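Local coordinates for protein glucuronoarabinoxylan endo-1,4-beta-xylanase (Clostridium papyrosolvens, PDB 4FMV) that acts as a family 30 glycoside hydrolase, an endoxylanase that probably cuts internal beta-1,4 linkages of xylan, here without the carbohydrate-binding and dockerin modules of the whole protein, at residues P87-P90 against M94-N97; D112-Y117 against L159-N164; S139-P144 against D149-T154. All coordinates share one frame; numbering follows the deposited sequence.

Contact 1. Residues P87-P90 against M94-N97; sequences PWNP and MQEN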
ATOM      1  N   PRO A  87      10.689   7.909   6.554  1.00  8.09           N
ATOM      2  CA  PRO A  87      10.971   8.969   7.536  1.00  9.57           C
ATOM      3  C   PRO A  87       9.895  10.075   7.618  1.00  8.43           C
ATOM      4  O   PRO A  87       9.470  10.574   6.559  1.00  5.58           O
ATOM      5  CB  PRO A  87      12.301   9.530   7.031  1.00  9.85           C
ATOM      6  CG  PRO A  87      12.180   9.386   5.445  1.00  6.62           C
ATOM      7  CD  PRO A  87      11.087   8.324   5.194  1.00  7.05           C
ATOM      8  N   TRP A  88       9.497  10.485   8.823  1.00 10.40           N
ATOM      9  CA  TRP A  88       8.799  11.757   9.041  1.00  7.59           C
ATOM     10  C   TRP A  88       9.715  12.960   9.225  1.00  9.13           C
ATOM     11  O   TRP A  88       9.343  14.079   8.908  1.00  9.13           O
ATOM     12  CB  TRP A  88       7.839  11.690  10.229  1.00  6.06           C
ATOM     13  CG  TRP A  88       6.515  11.032   9.991  1.00  6.54           C
ATOM     14  CD1 TRP A  88       5.267  11.577  10.216  1.00  8.19           C
ATOM     15  CD2 TRP A  88       6.292   9.677   9.564  1.00  6.90           C
ATOM     16  NE1 TRP A  88       4.289  10.632   9.943  1.00  7.52           N
ATOM     17  CE2 TRP A  88       4.892   9.471   9.539  1.00  8.89           C
ATOM     18  CE3 TRP A  88       7.140   8.631   9.192  1.00 12.80           C
ATOM     19  CZ2 TRP A  88       4.328   8.255   9.136  1.00  9.23           C
ATOM     20  CZ3 TRP A  88       6.583   7.430   8.811  1.00 16.00           C
ATOM     21  CH2 TRP A  88       5.182   7.250   8.794  1.00 14.23           C
ATOM     22  N   ASN A  89      10.872  12.732   9.845  1.00 10.50           N
ATOM     23  CA  ASN A  89      11.862  13.788  10.033  1.00 11.04           C
ATOM     24  C   ASN A  89      13.261  13.208   9.926  1.00 11.41           C
ATOM     25  O   ASN A  89      13.473  12.031  10.229  1.00 10.16           O
ATOM     26  CB  ASN A  89      11.746  14.449  11.419  1.00 13.28           C
ATOM     27  CG  ASN A  89      10.386  15.095  11.675  1.00 14.25           C
ATOM     28  OD1 ASN A  89      10.092  16.193  11.195  1.00 12.03           O
ATOM     29  ND2 ASN A  89       9.578  14.434  12.481  1.00 13.98           N
ATOM     30  N   PRO A  90      14.239  14.031   9.513  1.00  8.94           N
ATOM     31  CA  PRO A  90      15.588  13.527   9.768  1.00 10.69           C
ATOM     32  C   PRO A  90      15.928  13.756  11.245  1.00  9.86           C
ATOM     33  O   PRO A  90      15.115  14.367  11.946  1.00  6.86           O
ATOM     34  CB  PRO A  90      16.459  14.396   8.870  1.00 11.83           C
ATOM     35  CG  PRO A  90      15.695  15.668   8.698  1.00 14.87           C
ATOM     36  CD  PRO A  90      14.225  15.320   8.802  1.00 10.38           C
ATOM     37  N   MET A  94      19.949  17.841  11.628  1.00 14.77           N
ATOM     38  CA  MET A  94      19.915  18.140  10.194  1.00 10.41           C
ATOM     39  C   MET A  94      18.836  19.154   9.780  1.00 11.65           C
ATOM     40  O   MET A  94      18.822  19.608   8.629  1.00 11.56           O
ATOM     41  CB  MET A  94      19.667  16.864   9.399  1.00  8.38           C
ATOM     42  CG  MET A  94      20.638  15.708   9.664  1.00 10.22           C
ATOM     43  SD  MET A  94      20.445  14.508   8.320  1.00 12.66           S
ATOM     44  CE  MET A  94      21.338  13.111   9.017  1.00  8.14           C
ATOM     45  N   GLN A  95      17.921  19.454  10.697  1.00  9.87           N
ATOM     46  CA  GLN A  95      16.821  20.399  10.477  1.00  9.28           C
ATOM     47  C   GLN A  95      17.157  21.879  10.667  1.00 14.18           C
ATOM     48  O   GLN A  95      18.092  22.235  11.376  1.00 14.27           O
ATOM     49  CB  GLN A  95      15.632  20.043  11.358  1.00  5.82           C
ATOM     50  CG  GLN A  95      14.979  18.722  11.026  1.00  5.34           C
ATOM     51  CD  GLN A  95      13.876  18.411  12.002  1.00 12.70           C
ATOM     52  OE1 GLN A  95      14.114  18.331  13.209  1.00 15.84           O
ATOM     53  NE2 GLN A  95      12.658  18.254  11.499  1.00 12.40           N
ATOM     54  N   GLU A  96      16.383  22.743  10.022  1.00 14.16           N
ATOM     55  CA  GLU A  96      16.408  24.151  10.371  1.00 12.72           C
ATOM     56  C   GLU A  96      15.012  24.697  10.253  1.00 13.83           C
ATOM     57  O   GLU A  96      14.197  24.161   9.501  1.00 13.52           O
ATOM     58  CB  GLU A  96      17.338  24.931   9.434  1.00 14.76           C
ATOM     59  CG  GLU A  96      16.881  24.878   7.989  1.00 12.55           C
ATOM     60  CD  GLU A  96      17.828  25.583   7.051  1.00 13.32           C
ATOM     61  OE1 GLU A  96      17.518  25.637   5.848  1.00 13.06           O
ATOM     62  OE2 GLU A  96      18.884  26.076   7.517  1.00 15.72           O
ATOM     63  N   ASN A  97      14.740  25.770  10.995  1.00 13.85           N
ATOM     64  CA  ASN A  97      13.512  26.521  10.821  1.00 16.26           C
ATOM     65  C   ASN A  97      13.599  27.354   9.577  1.00 16.40           C
ATOM     66  O   ASN A  97      14.686  27.726   9.157  1.00 17.47           O
ATOM     67  CB  ASN A  97      13.264  27.455  12.001  1.00 19.53           C
ATOM     68  CG  ASN A  97      12.794  26.720  13.222  1.00 24.87           C
ATOM     69  OD1 ASN A  97      11.669  26.214  13.262  1.00 27.49           O
ATOM     70  ND2 ASN A  97      13.650  26.646  14.232  1.00 25.09           N
TER
HETATM   71  O   HOH W   1      10.238  18.018  13.357  1.00 14.17           O
HETATM   72  O   HOH W   2      13.863  15.714  14.043  1.00 12.86           O
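Gln-95 reaches back over Pro-90 to Asn-89 and so closes the loop that follows strand 82-86, the third strand of the (beta/alpha)8 barrel, at the point where strand 95-100 begins a beta hairpin with strand 103-109. From CB, which heads toward the loop, the chain runs out straight (chi2 176°). CG rests on the proline ring, 3.9 Å from Pro-90 CG and slightly farther from Pro-90 CD. CD then carries the amide past the ring, its plane turned 62° from that of the Asn-89 amide. NE2 stands 3.3 Å from Asn-89 OD1, a spacing that water 1 also spans by donating to Asn-89 OD1 and accepting from Gln-95 NE2. The hydroxyl of Thr-151 bonds to both amides as well, so Gln-95 NE2 and Asn-89 OD1 are both held from the short strand 151-152, and Asn-89 ND2 is held by Glu-52. Beside the glutamine, the extended Met-94 chain lays SD 4.0 Å from Pro-90 CB, an apolar contact beside the polar one. At the last atom of the glutamine, OE1 accepts a hydrogen bond from water 2 at 2.8 Å, and the same water donates to Pro-90 O, also at 2.8 Å.

Contact 2. Residues D112-Y117 against L159-N164; sequences DKYTEY and LNFMKN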
ATOM      1  N   ASP A 112      22.591  22.034   3.351  1.00 14.71           N
ATOM      2  CA  ASP A 112      23.946  21.522   3.551  1.00 14.79           C
ATOM      3  C   ASP A 112      23.973  20.132   4.187  1.00 14.68           C
ATOM      4  O   ASP A 112      25.051  19.567   4.385  1.00 16.33           O
ATOM      5  CB  ASP A 112      24.838  22.524   4.311  1.00 13.01           C
ATOM      6  CG  ASP A 112      24.351  22.823   5.722  1.00 14.46           C
ATOM      7  OD1 ASP A 112      23.361  22.194   6.191  1.00 14.83           O
ATOM      8  OD2 ASP A 112      24.984  23.681   6.380  1.00 14.60           O
ATOM      9  N   LYS A 113      22.793  19.633   4.576  1.00 10.76           N
ATOM     10  CA  LYS A 113      22.612  18.287   5.135  1.00 12.77           C
ATOM     11  C   LYS A 113      22.093  17.223   4.171  1.00 13.83           C
ATOM     12  O   LYS A 113      21.784  16.111   4.593  1.00 13.77           O
ATOM     13  CB  LYS A 113      21.743  18.301   6.412  1.00 12.41           C
ATOM     14  CG  LYS A 113      22.328  19.098   7.581  1.00 13.49           C
ATOM     15  CD  LYS A 113      23.652  18.532   8.091  1.00 13.56           C
ATOM     16  CE  LYS A 113      24.250  19.395   9.212  1.00 15.77           C
ATOM     17  NZ  LYS A 113      25.351  18.661   9.924  1.00 18.35           N
ATOM     18  N   TYR A 114      21.902  17.562   2.902  1.00  9.58           N
ATOM     19  CA  TYR A 114      21.288  16.582   2.010  1.00 12.02           C
ATOM     20  C   TYR A 114      22.186  15.343   1.895  1.00 12.60           C
ATOM     21  O   TYR A 114      21.693  14.205   1.806  1.00 11.89           O
ATOM     22  CB  TYR A 114      21.018  17.166   0.609  1.00 13.44           C
ATOM     23  CG  TYR A 114      19.739  17.968   0.455  1.00  8.13           C
ATOM     24  CD1 TYR A 114      19.195  18.684   1.518  1.00 10.02           C
ATOM     25  CD2 TYR A 114      19.088  18.030  -0.787  1.00 10.79           C
ATOM     26  CE1 TYR A 114      18.028  19.441   1.352  1.00  7.72           C
ATOM     27  CE2 TYR A 114      17.930  18.760  -0.958  1.00 13.07           C
ATOM     28  CZ  TYR A 114      17.405  19.471   0.104  1.00 10.48           C
ATOM     29  OH  TYR A 114      16.255  20.204  -0.094  1.00 10.36           O
ATOM     30  N   THR A 115      23.497  15.569   1.872  1.00 11.20           N
ATOM     31  CA  THR A 115      24.476  14.469   1.778  1.00 11.43           C
ATOM     32  C   THR A 115      24.421  13.599   3.041  1.00 13.06           C
ATOM     33  O   THR A 115      24.303  12.377   2.960  1.00 13.06           O
ATOM     34  CB  THR A 115      25.898  15.017   1.558  1.00 13.96           C
ATOM     35  OG1 THR A 115      25.949  15.651   0.273  1.00 14.29           O
ATOM     36  CG2 THR A 115      26.934  13.905   1.610  1.00 16.39           C
ATOM     37  N   GLU A 116      24.468  14.243   4.203  1.00 12.09           N
ATOM     38  CA  GLU A 116      24.362  13.526   5.465  1.00 12.44           C
ATOM     39  C   GLU A 116      23.048  12.739   5.535  1.00 10.40           C
ATOM     40  O   GLU A 116      23.006  11.597   6.027  1.00 10.13           O
ATOM     41  CB  GLU A 116      24.505  14.482   6.662  1.00 13.19           C
ATOM     42  CG  GLU A 116      24.872  13.735   7.968  1.00 17.77           C
ATOM     43  CD  GLU A 116      24.995  14.652   9.178  1.00 20.37           C
ATOM     44  OE1 GLU A 116      24.286  14.420  10.179  1.00 23.25           O
ATOM     45  OE2 GLU A 116      25.810  15.593   9.139  1.00 21.52           O
ATOM     46  N   TYR A 117      21.977  13.333   5.026  1.00  9.97           N
ATOM     47  CA  TYR A 117      20.671  12.678   5.082  1.00  9.56           C
ATOM     48  C   TYR A 117      20.645  11.396   4.244  1.00 10.80           C
ATOM     49  O   TYR A 117      20.063  10.387   4.661  1.00  9.60           O
ATOM     50  CB  TYR A 117      19.549  13.632   4.662  1.00  8.31           C
ATOM     51  CG  TYR A 117      18.150  13.053   4.819  1.00 10.22           C
ATOM     52  CD1 TYR A 117      17.701  12.574   6.048  1.00  7.64           C
ATOM     53  CD2 TYR A 117      17.268  13.006   3.742  1.00 10.95           C
ATOM     54  CE1 TYR A 117      16.427  12.064   6.193  1.00 10.13           C
ATOM     55  CE2 TYR A 117      15.992  12.489   3.881  1.00  9.64           C
ATOM     56  CZ  TYR A 117      15.581  12.018   5.106  1.00 11.70           C
ATOM     57  OH  TYR A 117      14.309  11.505   5.249  1.00 12.88           O
ATOM     58  N   LEU A 159      12.882  17.438  -5.718  1.00  9.89           N
ATOM     59  CA  LEU A 159      13.586  17.267  -6.997  1.00 11.30           C
ATOM     60  C   LEU A 159      15.106  17.327  -6.813  1.00  8.73           C
ATOM     61  O   LEU A 159      15.832  16.464  -7.314  1.00  8.49           O
ATOM     62  CB  LEU A 159      13.141  18.311  -8.050  1.00 10.34           C
ATOM     63  CG  LEU A 159      13.894  18.284  -9.397  1.00 10.60           C
ATOM     64  CD1 LEU A 159      13.814  16.920 -10.070  1.00 10.96           C
ATOM     65  CD2 LEU A 159      13.437  19.384 -10.355  1.00 10.45           C
ATOM     66  N   ASN A 160      15.583  18.333  -6.082  1.00  8.76           N
ATOM     67  CA  ASN A 160      17.026  18.503  -5.897  1.00 11.81           C
ATOM     68  C   ASN A 160      17.667  17.249  -5.268  1.00 12.82           C
ATOM     69  O   ASN A 160      18.719  16.779  -5.708  1.00 11.15           O
ATOM     70  CB  ASN A 160      17.318  19.722  -5.026  1.00 10.46           C
ATOM     71  CG  ASN A 160      16.990  21.024  -5.714  1.00 11.30           C
ATOM     72  OD1 ASN A 160      16.892  21.084  -6.942  1.00 10.12           O
ATOM     73  ND2 ASN A 160      16.835  22.089  -4.925  1.00 10.37           N
ATOM     74  N   PHE A 161      17.011  16.708  -4.244  1.00 10.89           N
ATOM     75  CA  PHE A 161      17.512  15.518  -3.568  1.00  8.40           C
ATOM     76  C   PHE A 161      17.478  14.306  -4.503  1.00 11.62           C
ATOM     77  O   PHE A 161      18.445  13.515  -4.591  1.00 13.27           O
ATOM     78  CB  PHE A 161      16.685  15.231  -2.311  1.00  7.66           C
ATOM     79  CG  PHE A 161      17.246  14.119  -1.478  1.00  8.43           C
ATOM     80  CD1 PHE A 161      18.188  14.378  -0.507  1.00 10.05           C
ATOM     81  CD2 PHE A 161      16.859  12.814  -1.698  1.00  9.68           C
ATOM     82  CE1 PHE A 161      18.724  13.346   0.245  1.00  8.87           C
ATOM     83  CE2 PHE A 161      17.380  11.797  -0.956  1.00 10.48           C
ATOM     84  CZ  PHE A 161      18.322  12.068   0.014  1.00 10.84           C
ATOM     85  N   MET A 162      16.350  14.144  -5.180  1.00  8.22           N
ATOM     86  CA  MET A 162      16.200  13.078  -6.171  1.00 11.23           C
ATOM     87  C   MET A 162      17.251  13.123  -7.290  1.00 13.41           C
ATOM     88  O   MET A 162      17.731  12.069  -7.712  1.00 13.49           O
ATOM     89  CB  MET A 162      14.785  13.054  -6.755  1.00 11.20           C
ATOM     90  CG  MET A 162      13.688  12.579  -5.774  1.00 10.10           C
ATOM     91  SD  MET A 162      13.924  10.922  -5.059  1.00 11.60           S
ATOM     92  CE  MET A 162      13.673   9.872  -6.505  1.00 15.43           C
ATOM     93  N   LYS A 163      17.615  14.310  -7.790  1.00 13.63           N
ATOM     94  CA  LYS A 163      18.708  14.368  -8.784  1.00 12.77           C
ATOM     95  C   LYS A 163      20.100  14.146  -8.188  1.00 15.79           C
ATOM     96  O   LYS A 163      20.868  13.321  -8.675  1.00 17.25           O
ATOM     97  CB  LYS A 163      18.722  15.692  -9.582  1.00 12.55           C
ATOM     98  CG  LYS A 163      17.538  15.886 -10.507  1.00 13.76           C
ATOM     99  CD  LYS A 163      17.646  17.202 -11.289  1.00 14.80           C
ATOM    100  CE  LYS A 163      18.662  17.098 -12.430  1.00 10.42           C
ATOM    101  NZ  LYS A 163      18.323  18.030 -13.584  1.00  9.20           N
ATOM    102  N   ASN A 164      20.428  14.919  -7.157  1.00 13.39           N
ATOM    103  CA  ASN A 164      21.803  14.981  -6.657  1.00 15.07           C
ATOM    104  C   ASN A 164      22.221  14.034  -5.559  1.00 13.72           C
ATOM    105  O   ASN A 164      23.401  13.815  -5.353  1.00 12.18           O
ATOM    106  CB  ASN A 164      22.105  16.414  -6.253  1.00 16.20           C
ATOM    107  CG  ASN A 164      21.869  17.357  -7.397  1.00 19.23           C
ATOM    108  OD1 ASN A 164      22.150  17.004  -8.541  1.00 21.64           O
ATOM    109  ND2 ASN A 164      21.319  18.531  -7.118  1.00 18.25           N
TER
HETATM  110  O   HOH W   3      17.360  21.901  -1.909  1.00  9.65           O
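Phe-161 pushes its ring between Tyr-114 and Tyr-117 and makes an aromatic cluster where helix 155-164 lies against the first turn of helix 114-130, two neighbouring helices on the outside of the barrel. Its CG is anti to the backbone N (chi1 -173°), which carries the ring out from helix 155-164 into the space between the two tyrosines. These leave their helix by different torsions. Tyr-114 has CG beside the backbone N (chi1 -83°) and runs along the side of helix 155-164, whereas Tyr-117, one turn on, has CG anti to its N and swings to the other end of the phenylalanine. Both pairings are offset edge-to-face, but the roles change over. Phe-161 turns its edge to the face of Tyr-114, with Phe-161 CD1 3.8 Å from Tyr-114 CD2; it then receives the edge of Tyr-117 on its own face, Tyr-117 CD2 lying 3.8 Å from Phe-161 CE1. The planes meet at a steep 61° in the first pair. Phe-161 CE1 also faces the backbone, with Tyr-114 O 3.5 Å away near the ring plane. At the outer margin, Tyr-114 CE2 packs against Asn-160 CB (4.2 Å), and water 3 joins Tyr-114 OH (2.7 Å) to Asn-160 ND2 (3.1 Å), while Asn-160 OD1 is bound by Gln-156. The hydroxyl of Tyr-117 bonds to Val-140 O. The helices thus adhere through dispersion and the electrostatics of ring edges against ring faces, with the polar ends of both tyrosines paired beyond the apolar zone.

Contact 3. Residues S139-P144 against D149-T154; sequences SVQNEP and DWTWWT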
ATOM      1  N   SER A 139      11.950   5.527   1.601  1.00 10.29           N
ATOM      2  CA  SER A 139      11.284   6.748   1.166  1.00 12.75           C
ATOM      3  C   SER A 139      12.060   7.975   1.623  1.00 12.56           C
ATOM      4  O   SER A 139      12.637   7.972   2.706  1.00 11.72           O
ATOM      5  CB  SER A 139       9.834   6.789   1.694  1.00 13.93           C
ATOM      6  OG  SER A 139       9.111   7.949   1.280  1.00 12.40           O
ATOM      7  N   VAL A 140      12.088   9.009   0.780  1.00 10.58           N
ATOM      8  CA  VAL A 140      12.778  10.254   1.099  1.00 10.16           C
ATOM      9  C   VAL A 140      12.035  10.987   2.222  1.00  8.68           C
ATOM     10  O   VAL A 140      12.646  11.462   3.176  1.00 12.27           O
ATOM     11  CB  VAL A 140      12.907  11.189  -0.152  1.00  6.48           C
ATOM     12  CG1 VAL A 140      13.564  12.540   0.212  1.00  4.56           C
ATOM     13  CG2 VAL A 140      13.673  10.487  -1.279  1.00  8.55           C
ATOM     14  N   GLN A 141      10.727  11.155   2.078  1.00  7.82           N
ATOM     15  CA  GLN A 141       9.958  11.835   3.113  1.00  7.67           C
ATOM     16  C   GLN A 141       8.489  11.395   3.134  1.00 11.82           C
ATOM     17  O   GLN A 141       7.842  11.337   2.077  1.00 12.62           O
ATOM     18  CB  GLN A 141      10.029  13.370   2.846  1.00  5.98           C
ATOM     19  CG  GLN A 141       9.117  14.231   3.780  1.00  6.84           C
ATOM     20  CD  GLN A 141       9.587  14.276   5.230  1.00  9.20           C
ATOM     21  OE1 GLN A 141      10.760  14.538   5.495  1.00  5.63           O
ATOM     22  NE2 GLN A 141       8.656  14.031   6.189  1.00  7.22           N
ATOM     23  N   ASN A 142       7.928  11.217   4.323  1.00  8.95           N
ATOM     24  CA  ASN A 142       6.481  11.109   4.478  1.00  9.23           C
ATOM     25  C   ASN A 142       5.787  12.478   4.352  1.00 11.74           C
ATOM     26  O   ASN A 142       6.127  13.414   5.079  1.00 11.21           O
ATOM     27  CB  ASN A 142       6.139  10.554   5.856  1.00 11.07           C
ATOM     28  CG  ASN A 142       4.647  10.399   6.048  1.00 11.03           C
ATOM     29  OD1 ASN A 142       4.038   9.533   5.418  1.00 11.03           O
ATOM     30  ND2 ASN A 142       4.039  11.251   6.889  1.00  7.93           N
ATOM     31  N   GLU A 143       4.797  12.574   3.470  1.00  9.60           N
ATOM     32  CA  GLU A 143       3.973  13.789   3.323  1.00  8.64           C
ATOM     33  C   GLU A 143       4.755  15.091   3.434  1.00 11.85           C
ATOM     34  O   GLU A 143       4.475  15.915   4.312  1.00 13.85           O
ATOM     35  CB  GLU A 143       2.801  13.774   4.316  1.00  7.43           C
ATOM     36  CG  GLU A 143       1.937  12.516   4.145  1.00  3.70           C
ATOM     37  CD  GLU A 143       0.651  12.548   4.929  1.00  4.40           C
ATOM     38  OE1 GLU A 143       0.390  13.550   5.603  1.00  7.02           O
ATOM     39  OE2 GLU A 143      -0.097  11.553   4.873  1.00  8.14           O
ATOM     40  N   PRO A 144       5.730  15.286   2.530  1.00  7.92           N
ATOM     41  CA  PRO A 144       6.536  16.506   2.519  1.00  7.52           C
ATOM     42  C   PRO A 144       5.654  17.714   2.284  1.00  6.88           C
ATOM     43  O   PRO A 144       6.088  18.832   2.562  1.00  6.25           O
ATOM     44  CB  PRO A 144       7.427  16.312   1.294  1.00  6.44           C
ATOM     45  CG  PRO A 144       6.587  15.413   0.379  1.00  5.82           C
ATOM     46  CD  PRO A 144       6.031  14.422   1.375  1.00  6.16           C
ATOM     47  N   ASP A 149       3.498  19.553  11.152  1.00 13.17           N
ATOM     48  CA  ASP A 149       3.989  18.829  12.346  1.00 13.95           C
ATOM     49  C   ASP A 149       5.261  17.975  12.177  1.00 12.07           C
ATOM     50  O   ASP A 149       5.587  17.140  13.033  1.00 10.34           O
ATOM     51  CB  ASP A 149       2.852  18.107  13.059  1.00 12.83           C
ATOM     52  CG  ASP A 149       1.893  19.079  13.706  1.00 17.90           C
ATOM     53  OD1 ASP A 149       2.349  19.974  14.458  1.00 22.86           O
ATOM     54  OD2 ASP A 149       0.689  18.979  13.435  1.00 20.84           O
ATOM     55  N   TRP A 150       5.873  18.094  11.009  1.00  7.60           N
ATOM     56  CA  TRP A 150       7.076  17.332  10.628  1.00 13.10           C
ATOM     57  C   TRP A 150       7.930  18.174   9.679  1.00 15.42           C
ATOM     58  O   TRP A 150       8.002  19.379   9.887  1.00 15.78           O
ATOM     59  CB  TRP A 150       6.842  15.871  10.216  1.00 11.61           C
ATOM     60  CG  TRP A 150       5.764  15.588   9.213  1.00 10.75           C
ATOM     61  CD1 TRP A 150       5.858  15.677   7.849  1.00  7.11           C
ATOM     62  CD2 TRP A 150       4.446  15.086   9.496  1.00 12.89           C
ATOM     63  NE1 TRP A 150       4.669  15.300   7.269  1.00  7.74           N
ATOM     64  CE2 TRP A 150       3.785  14.932   8.255  1.00 10.36           C
ATOM     65  CE3 TRP A 150       3.754  14.776  10.679  1.00  8.96           C
ATOM     66  CZ2 TRP A 150       2.472  14.466   8.162  1.00 10.97           C
ATOM     67  CZ3 TRP A 150       2.452  14.322  10.594  1.00  8.93           C
ATOM     68  CH2 TRP A 150       1.819  14.167   9.344  1.00 11.91           C
ATOM     69  N   THR A 151       8.778  17.538   8.871  1.00 11.24           N
ATOM     70  CA  THR A 151       9.666  18.232   7.923  1.00  7.83           C
ATOM     71  C   THR A 151       9.073  18.507   6.509  1.00 10.77           C
ATOM     72  O   THR A 151       8.685  17.572   5.800  1.00 10.65           O
ATOM     73  CB  THR A 151      10.986  17.418   7.839  1.00 10.60           C
ATOM     74  OG1 THR A 151      11.549  17.335   9.160  1.00  8.84           O
ATOM     75  CG2 THR A 151      11.999  18.052   6.899  1.00 16.06           C
ATOM     76  N   TRP A 152       9.002  19.783   6.115  1.00  8.88           N
ATOM     77  CA  TRP A 152       8.524  20.211   4.775  1.00  8.52           C
ATOM     78  C   TRP A 152       9.577  20.065   3.670  1.00  6.83           C
ATOM     79  O   TRP A 152      10.758  20.356   3.891  1.00  7.56           O
ATOM     80  CB  TRP A 152       8.171  21.707   4.781  1.00  8.11           C
ATOM     81  CG  TRP A 152       6.955  22.128   5.549  1.00  9.67           C
ATOM     82  CD1 TRP A 152       6.925  22.693   6.810  1.00  9.91           C
ATOM     83  CD2 TRP A 152       5.596  22.076   5.105  1.00 11.41           C
ATOM     84  NE1 TRP A 152       5.628  22.969   7.174  1.00 10.70           N
ATOM     85  CE2 TRP A 152       4.792  22.605   6.145  1.00 12.40           C
ATOM     86  CE3 TRP A 152       4.973  21.638   3.920  1.00  9.21           C
ATOM     87  CZ2 TRP A 152       3.402  22.696   6.047  1.00 13.07           C
ATOM     88  CZ3 TRP A 152       3.586  21.725   3.829  1.00 10.96           C
ATOM     89  CH2 TRP A 152       2.816  22.255   4.883  1.00 13.96           C
ATOM     90  N   TRP A 153       9.145  19.672   2.468  1.00  7.01           N
ATOM     91  CA  TRP A 153       9.956  19.787   1.265  1.00  6.35           C
ATOM     92  C   TRP A 153       9.076  20.340   0.166  1.00  9.48           C
ATOM     93  O   TRP A 153       8.009  19.801  -0.082  1.00 11.61           O
ATOM     94  CB  TRP A 153      10.430  18.415   0.753  1.00  7.59           C
ATOM     95  CG  TRP A 153      11.188  17.554   1.709  1.00  6.22           C
ATOM     96  CD1 TRP A 153      10.783  17.127   2.934  1.00 10.00           C
ATOM     97  CD2 TRP A 153      12.471  16.968   1.482  1.00  9.67           C
ATOM     98  NE1 TRP A 153      11.746  16.319   3.499  1.00 11.09           N
ATOM     99  CE2 TRP A 153      12.787  16.201   2.624  1.00 10.19           C
ATOM    100  CE3 TRP A 153      13.388  17.019   0.418  1.00  7.61           C
ATOM    101  CZ2 TRP A 153      13.990  15.489   2.739  1.00 10.74           C
ATOM    102  CZ3 TRP A 153      14.585  16.318   0.539  1.00  9.27           C
ATOM    103  CH2 TRP A 153      14.868  15.561   1.690  1.00 11.33           C
ATOM    104  N   THR A 154       9.510  21.404  -0.496  1.00  7.73           N
ATOM    105  CA  THR A 154       8.817  21.867  -1.683  1.00  6.27           C
ATOM    106  C   THR A 154       9.027  20.833  -2.780  1.00  7.36           C
ATOM    107  O   THR A 154       9.927  19.980  -2.686  1.00  5.05           O
ATOM    108  CB  THR A 154       9.400  23.200  -2.160  1.00  8.68           C
ATOM    109  OG1 THR A 154      10.771  23.006  -2.545  1.00  9.92           O
ATOM    110  CG2 THR A 154       9.315  24.254  -1.043  1.00  6.58           C
TER
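Trp-153 and Trp-150 clasp the Gln-141 to Pro-144 loop at the C-terminal end of the fourth strand of the (beta/alpha)8 barrel. Here Asn-142, Glu-143 and Pro-144 form the Asn-Glu-Pro sequence, the place where related clan GH-A glycosidases carry their general acid/base. Gln-141 lies between the two indoles. Its chain bends at chi2 and sets the amide there, its plane within 7° of that of Trp-150 and 46° from that of Trp-153. Gln-141 CB and Val-140 CG1 sit over one face of Trp-153; the methyl makes a CH-pi contact, 4.0 Å from the centroid of the six-membered ring of Trp-153. Trp-153 NE1 bonds to Gln-141 OE1 at 2.9 Å, a bent bond whose donor is tilted from the carbonyl plane. On the other side of the amide, Gln-141 NE2 gives a nearly straight bond to Asn-142 O and another to Trp-88 O, which fixes the rotation of the group. Trp-150 CG takes the crowded position between N and the carbonyl carbon (chi1 49°), which sets the indole against Asn-142 and Glu-143. Asn-142 ND2 lies above one face, near the rim, and Glu-143 OE1 approaches Trp-150 CZ2 to 3.4 Å. The two polar side chains are held from the barrel, Asn-142 OD1 by Arg-47 and Glu-143 OE2 by His-205. Pro-144 O takes the Trp-153 N-H at 3.2 Å. Trp-150 NE1 donates in its ring plane to Glu-143 O at 3.0 Å, meeting that oxygen from above the carbonyl plane.

In the fold
Contacts 2 and 3 are buried, whereas contact 1 is partly buried and bridged by two waters. Contact 2 joins two barrel helices chiefly by aromatic packing, with one water bridge; contact 3 holds the loop of the fourth barrel strand with direct bonds from indole and backbone N-H groups; contact 1 ties the loop of the third through amides, water and the Pro-90 ring. They share parts: strand 151-152 serves contacts 1 and 3, and helix 114-130 is tied to the loop of contact 3. Trp-153 touches Phe-161 CB and the Tyr-117 ring, so the aromatic packing continues toward that loop, and Pro-90 lies on Tyr-117. Contact 3 is nested within the chain loop that contact 2 closes.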